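Glycoside Hydrolase (Bacteroides uniformis, PDB 5TA0) probably hydrolyses agarose chains as a glycoside hydrolase of a human gut symbiont, and binds neoagarooctaose in a pocket of its alpha/beta domain. Local coordinates at residues Y557-R563 against T636-F642; D305-Q309 against S633-M637. One frame throughout, in Å; residues are numbered along the deposited sequence. Where two conformers were deposited one is given.

Both contacts use strand 631-642, and Thr636 and Met637 belong to each. Contact 1 joins this strand edge to edge with its neighbour 558-568 inside the C-terminal beta domain; it is partly buried and rests mainly on backbone hydrogen bonds. Contact 2, wholly buried and nearer the middle of the chain, lays the same strand across a helix of the alpha/beta barrel, where side chains and two waters take over from the backbone. The contacts meet in a salt bridge from Arg563 NE to Asp305 OD2 (2.9 Å) and in a water bound by residues of both. Sheet cohesion thus gives way to an interface of water-bridged polar groups and threonine methyl packing between domains.

Contact 1: residues Y557-R563 against T636-F642; sequences YGEAVIR and TMQIFNF. With EDO (1,2-ethanediol), chain Q.
Antiparallel strand pairing within a five-stranded sheet formed mostly by C-terminal strands brings Tyr557-Arg563 against Thr636-Phe642. Seven backbone hydrogen bonds hold the register, with Glu559 and Phe640, Val561 and Gln638, and Arg563 and Thr636 forming hydrogen-bonded pairs. At the Tyr557 end, Phe642 N bonds to Tyr557 O (2.9 Å), and a water joins Tyr557 N to Phe642 O. In the conformer given for Phe642, one of two deposited, Gly558 CA makes a CH-pi contact over a face of the ring, 4.0 Å from its centroid, while the carboxylate of Glu559, which is salt-bridged to Arg647, comes to the ring edge. Toward the other end, a bend at chi3 (61°) turns the Arg563 guanidinium back across the strands. Its NH1 then reaches Gln638 OE1 at 3.0 Å from above the amide plane, with Thr636 OG1 lying at the guanidinium edge. Glu301 and Asp305 form salt bridges with the same arginine, and Gln638 NE2 bonds to Glu527. The opposite face of the pair is largely apolar: Ala560 CB touches Ile639 CD1 at 3.7 Å, and Ile562 CG1 lies 3.8 Å from Met637 SD. Leu615 packs on Ala560 and Ile639. Strand 602-609 continues the sheet beyond 558-568, strand 523-538 does so beyond 631-642, and helix 298-315 lies against the face that carries Thr636.

Contact 2: residues D305-Q309 against S633-M637; sequences DMIEQ and STVTM
Helix 305-309 and strand 633-637 run at 76° to each other with their axes 8.2 Å apart at closest approach, and the CA atoms of Met306 and Thr634 form the nearest pair. The methyl of Thr634 fits against the helix surface: its CG2 lies 3.7 Å from Met306 CA and just as near Gln309 CB. A chi1 of 59° sends this methyl to the helix while directing the hydroxyl of Thr634 to a water. Thr636, two residues on, shares that water through its own hydroxyl. The water accepts from Thr634 OG1 (2.7 Å) and Thr636 OG1 (3.0 Å) and donates to Asp305 OD2 (2.7 Å) and to the backbone Arg563 O, so four bonds fix it and both its protons are used. Asp305 has Lys529 and Arg360 as further salt-bridge partners, which would be expected to favour its charged form. Gln309 bends at chi2 (70°) and runs antiparallel alongside the two threonine side chains, bringing OE1 to 3.6 Å from Thr636 CG2. A second water accepts from Val635 N and lies 2.9 Å from Gln309 OE1, while Gln309 NE2 bonds to Ala532 O. Met306 SD lies 4.0 Å from Ser633 CB. Helix 298-315 comes between strands 277-285 and 321-326 of the barrel in the chain, and here it meets the C-terminal sheet; Tyr531 and Tyr535 of strand 523-538 pack beside Gln309, and Val605 of strand 602-609 meets Asp305.

Contact 1: residues Y557-R563 against T636-F642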
loop_
_atom_site.group_PDB
_atom_site.type_symbol
_atom_site.label_atom_id
_atom_site.label_comp_id
_atom_site.label_asym_id
_atom_site.label_seq_id
_atom_site.Cartn_x
_atom_site.Cartn_y
_atom_site.Cartn_z
ATOM N N TYR A 557 9.374 31.691 0.789
ATOM C CA TYR A 557 9.307 30.938 2.035
ATOM C C TYR A 557 9.072 29.467 1.744
ATOM O O TYR A 557 8.159 29.114 0.970
ATOM C CB TYR A 557 8.176 31.481 2.906
ATOM C CG TYR A 557 8.366 32.944 3.259
ATOM C CD1 TYR A 557 9.320 33.324 4.196
ATOM C CD2 TYR A 557 7.644 33.940 2.610
ATOM C CE1 TYR A 557 9.519 34.658 4.516
ATOM C CE2 TYR A 557 7.844 35.284 2.920
ATOM C CZ TYR A 557 8.790 35.620 3.866
ATOM O OH TYR A 557 9.019 36.936 4.210
ATOM N N GLY A 558 9.843 28.615 2.404
ATOM C CA GLY A 558 9.740 27.181 2.190
ATOM C C GLY A 558 10.579 26.396 3.171
ATOM O O GLY A 558 11.369 26.959 3.955
ATOM N N GLU A 559 10.392 25.078 3.133
ATOM C CA GLU A 559 11.207 24.128 3.893
ATOM C C GLU A 559 11.562 22.959 2.990
ATOM O O GLU A 559 11.014 22.830 1.887
ATOM C CB GLU A 559 10.459 23.664 5.145
ATOM C CG GLU A 559 10.346 24.791 6.170
ATOM C CD GLU A 559 9.456 24.503 7.352
ATOM O OE1 GLU A 559 8.768 23.461 7.389
ATOM O OE2 GLU A 559 9.414 25.392 8.242
ATOM N N ALA A 560 12.489 22.131 3.432
ATOM C CA ALA A 560 12.972 21.053 2.595
ATOM C C ALA A 560 13.539 19.897 3.389
ATOM O O ALA A 560 14.066 20.063 4.485
ATOM C CB ALA A 560 14.021 21.564 1.636
ATOM N N VAL A 561 13.448 18.717 2.765
ATOM C CA VAL A 561 13.965 17.466 3.309
ATOM C C VAL A 561 14.699 16.688 2.239
ATOM O O VAL A 561 14.106 16.357 1.189
ATOM C CB VAL A 561 12.833 16.595 3.886
ATOM C CG1 VAL A 561 13.400 15.246 4.403
ATOM C CG2 VAL A 561 12.075 17.329 4.974
ATOM N N ILE A 562 15.961 16.343 2.500
ATOM C CA ILE A 562 16.717 15.473 1.612
ATOM C C ILE A 562 16.514 14.050 2.095
ATOM O O ILE A 562 16.520 13.774 3.302
ATOM C CB ILE A 562 18.208 15.899 1.540
ATOM C CG1 ILE A 562 18.307 17.164 0.691
ATOM C CG2 ILE A 562 19.078 14.772 0.989
ATOM C CD1 ILE A 562 19.649 17.853 0.776
ATOM N N ARG A 563 16.334 13.145 1.136
ATOM C CA ARG A 563 15.955 11.752 1.405
ATOM C C ARG A 563 17.075 10.819 0.931
ATOM O O ARG A 563 17.215 10.580 -0.266
ATOM C CB ARG A 563 14.638 11.434 0.687
ATOM C CG ARG A 563 13.468 12.351 1.054
ATOM C CD ARG A 563 12.289 12.143 0.114
ATOM N NE ARG A 563 11.829 10.758 0.210
ATOM C CZ ARG A 563 11.060 10.263 1.181
ATOM N NH1 ARG A 563 10.482 11.057 2.085
ATOM N NH2 ARG A 563 10.816 8.961 1.244
ATOM N N THR A 636 16.754 11.776 -3.172
ATOM C CA THR A 636 15.617 12.584 -3.645
ATOM C C THR A 636 15.380 13.705 -2.656
ATOM O O THR A 636 15.994 13.760 -1.604
ATOM C CB THR A 636 14.358 11.717 -3.866
ATOM O OG1 THR A 636 13.899 11.172 -2.616
ATOM C CG2 THR A 636 14.647 10.581 -4.836
ATOM N N MET A 637 14.477 14.617 -2.984
ATOM C CA MET A 637 14.258 15.793 -2.115
ATOM C C MET A 637 12.809 16.230 -2.168
ATOM O O MET A 637 12.235 16.366 -3.233
ATOM C CB MET A 637 15.183 16.930 -2.529
ATOM C CG MET A 637 15.095 18.164 -1.641
ATOM S SD MET A 637 16.503 19.282 -1.848
ATOM C CE MET A 637 16.192 19.839 -3.521
ATOM N N GLN A 638 12.230 16.477 -1.007
ATOM C CA GLN A 638 10.926 17.146 -0.893
ATOM C C GLN A 638 11.122 18.620 -0.584
ATOM O O GLN A 638 11.890 18.983 0.308
ATOM C CB GLN A 638 10.087 16.531 0.223
ATOM C CG GLN A 638 9.590 15.129 -0.085
ATOM C CD GLN A 638 9.232 14.417 1.183
ATOM O OE1 GLN A 638 10.132 13.982 1.910
ATOM N NE2 GLN A 638 7.943 14.307 1.482
ATOM N N ILE A 639 10.433 19.449 -1.347
ATOM C CA ILE A 639 10.385 20.905 -1.154
ATOM C C ILE A 639 8.962 21.253 -0.730
ATOM O O ILE A 639 8.007 20.766 -1.337
ATOM C CB ILE A 639 10.747 21.612 -2.487
ATOM C CG1 ILE A 639 12.185 21.263 -2.895
ATOM C CG2 ILE A 639 10.566 23.123 -2.413
ATOM C CD1 ILE A 639 13.262 21.748 -1.961
ATOM N N PHE A 640 8.825 22.098 0.298
ATOM C CA PHE A 640 7.531 22.537 0.802
ATOM C C PHE A 640 7.485 24.050 0.676
ATOM O O PHE A 640 8.146 24.739 1.443
ATOM C CB PHE A 640 7.371 22.131 2.262
ATOM C CG PHE A 640 7.471 20.642 2.483
ATOM C CD1 PHE A 640 6.335 19.839 2.388
ATOM C CD2 PHE A 640 8.676 20.050 2.773
ATOM C CE1 PHE A 640 6.411 18.468 2.581
ATOM C CE2 PHE A 640 8.755 18.665 2.972
ATOM C CZ PHE A 640 7.618 17.886 2.863
ATOM N N ASN A 641 6.773 24.546 -0.337
ATOM C CA ASN A 641 6.700 25.984 -0.614
ATOM C C ASN A 641 5.439 26.604 -0.032
ATOM O O ASN A 641 4.347 26.067 -0.195
ATOM C CB ASN A 641 6.762 26.212 -2.124
ATOM C CG ASN A 641 8.150 25.977 -2.684
ATOM O OD1 ASN A 641 9.110 25.833 -1.930
ATOM N ND2 ASN A 641 8.266 25.971 -4.000
ATOM N N PHE A 642 5.594 27.757 0.612
ATOM C CA PHE A 642 4.503 28.407 1.311
ATOM C C PHE A 642 3.905 29.557 0.492
ATOM O O PHE A 642 4.600 30.187 -0.334
ATOM C CB PHE A 642 4.992 28.926 2.668
ATOM C CG PHE A 642 5.699 27.896 3.517
ATOM C CD1 PHE A 642 5.414 26.540 3.400
ATOM C CD2 PHE A 642 6.633 28.294 4.451
ATOM C CE1 PHE A 642 6.052 25.615 4.201
ATOM C CE2 PHE A 642 7.281 27.368 5.250
ATOM C CZ PHE A 642 6.986 26.025 5.129
HETATM C C1 EDO Q . 3.524 28.072 -3.149
HETATM O O1 EDO Q . 3.803 29.434 -2.812
HETATM C C2 EDO Q . 2.217 27.685 -2.486
HETATM O O2 EDO Q . 1.207 28.533 -3.034
HETATM O O HOH W 1 6.790 32.022 -0.421
HETATM O O HOH W 2 15.429 8.809 -1.694
#

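Contact 2: residues D305-Q309 against S633-M637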
loop_
_atom_site.group_PDB
_atom_site.type_symbol
_atom_site.label_atom_id
_atom_site.label_comp_id
_atom_site.label_asym_id
_atom_site.label_seq_id
_atom_site.Cartn_x
_atom_site.Cartn_y
_atom_site.Cartn_z
ATOM N N ASP A 305 10.840 4.856 -2.929
ATOM C CA ASP A 305 11.751 5.821 -3.578
ATOM C C ASP A 305 12.559 5.209 -4.718
ATOM O O ASP A 305 12.806 5.879 -5.722
ATOM C CB ASP A 305 12.712 6.476 -2.565
ATOM C CG ASP A 305 12.079 7.626 -1.767
ATOM O OD1 ASP A 305 10.855 7.858 -1.870
ATOM O OD2 ASP A 305 12.828 8.269 -0.994
ATOM N N MET A 306 12.975 3.955 -4.586
ATOM C CA MET A 306 13.774 3.346 -5.621
ATOM C C MET A 306 12.974 3.063 -6.882
ATOM O O MET A 306 13.433 3.317 -7.991
ATOM C CB MET A 306 14.414 2.068 -5.075
ATOM C CG MET A 306 15.579 1.594 -5.904
ATOM S SD MET A 306 16.701 0.515 -4.982
ATOM C CE MET A 306 18.136 0.558 -6.063
ATOM N N ILE A 307 11.740 2.578 -6.704
ATOM C CA ILE A 307 10.847 2.388 -7.855
ATOM C C ILE A 307 10.650 3.737 -8.573
ATOM O O ILE A 307 10.798 3.833 -9.792
ATOM C CB ILE A 307 9.496 1.786 -7.449
ATOM C CG1 ILE A 307 9.675 0.348 -6.932
ATOM C CG2 ILE A 307 8.535 1.802 -8.606
ATOM C CD1 ILE A 307 8.406 -0.218 -6.323
ATOM N N GLU A 308 10.335 4.786 -7.814
ATOM C CA GLU A 308 10.091 6.100 -8.428
ATOM C C GLU A 308 11.335 6.651 -9.117
ATOM O O GLU A 308 11.239 7.133 -10.246
ATOM C CB GLU A 308 9.635 7.096 -7.380
ATOM C CG GLU A 308 8.256 6.810 -6.816
ATOM C CD GLU A 308 7.887 7.690 -5.632
ATOM O OE1 GLU A 308 6.806 7.421 -5.028
ATOM O OE2 GLU A 308 8.662 8.601 -5.237
ATOM N N GLN A 309 12.482 6.586 -8.433
ATOM C CA GLN A 309 13.697 7.170 -9.002
ATOM C C GLN A 309 14.143 6.458 -10.271
ATOM O O GLN A 309 14.530 7.117 -11.250
ATOM C CB GLN A 309 14.826 7.149 -7.972
ATOM C CG GLN A 309 16.204 7.588 -8.491
ATOM C CD GLN A 309 16.284 9.071 -8.796
ATOM O OE1 GLN A 309 16.438 9.899 -7.907
ATOM N NE2 GLN A 309 16.176 9.403 -10.060
ATOM N N SER A 633 21.246 4.031 -2.479
ATOM C CA SER A 633 20.256 3.584 -3.451
ATOM C C SER A 633 19.654 4.769 -4.213
ATOM O O SER A 633 19.612 4.757 -5.434
ATOM C CB SER A 633 19.164 2.748 -2.786
ATOM O OG SER A 633 18.616 3.416 -1.687
ATOM N N THR A 634 19.212 5.788 -3.471
ATOM C CA THR A 634 18.583 6.975 -4.061
ATOM C C THR A 634 18.898 8.205 -3.240
ATOM O O THR A 634 19.077 8.123 -2.020
ATOM C CB THR A 634 17.036 6.839 -4.154
ATOM O OG1 THR A 634 16.487 6.644 -2.857
ATOM C CG2 THR A 634 16.625 5.704 -5.069
ATOM N N VAL A 635 18.921 9.346 -3.924
ATOM C CA VAL A 635 18.881 10.654 -3.299
ATOM C C VAL A 635 17.768 11.433 -3.970
ATOM O O VAL A 635 17.793 11.639 -5.177
ATOM C CB VAL A 635 20.225 11.395 -3.416
ATOM C CG1 VAL A 635 20.114 12.768 -2.781
ATOM C CG2 VAL A 635 21.336 10.571 -2.766
ATOM N N THR A 636 16.754 11.776 -3.172
ATOM C CA THR A 636 15.617 12.584 -3.645
ATOM C C THR A 636 15.380 13.705 -2.656
ATOM O O THR A 636 15.994 13.760 -1.604
ATOM C CB THR A 636 14.358 11.717 -3.866
ATOM O OG1 THR A 636 13.899 11.172 -2.616
ATOM C CG2 THR A 636 14.647 10.581 -4.836
ATOM N N MET A 637 14.477 14.617 -2.984
ATOM C CA MET A 637 14.258 15.793 -2.115
ATOM C C MET A 637 12.809 16.230 -2.168
ATOM O O MET A 637 12.235 16.366 -3.233
ATOM C CB MET A 637 15.183 16.930 -2.529
ATOM C CG MET A 637 15.095 18.164 -1.641
ATOM S SD MET A 637 16.503 19.282 -1.848
ATOM C CE MET A 637 16.192 19.839 -3.521
HETATM O O HOH W 2 15.429 8.809 -1.694
HETATM O O HOH W 3 18.836 8.889 -6.742
#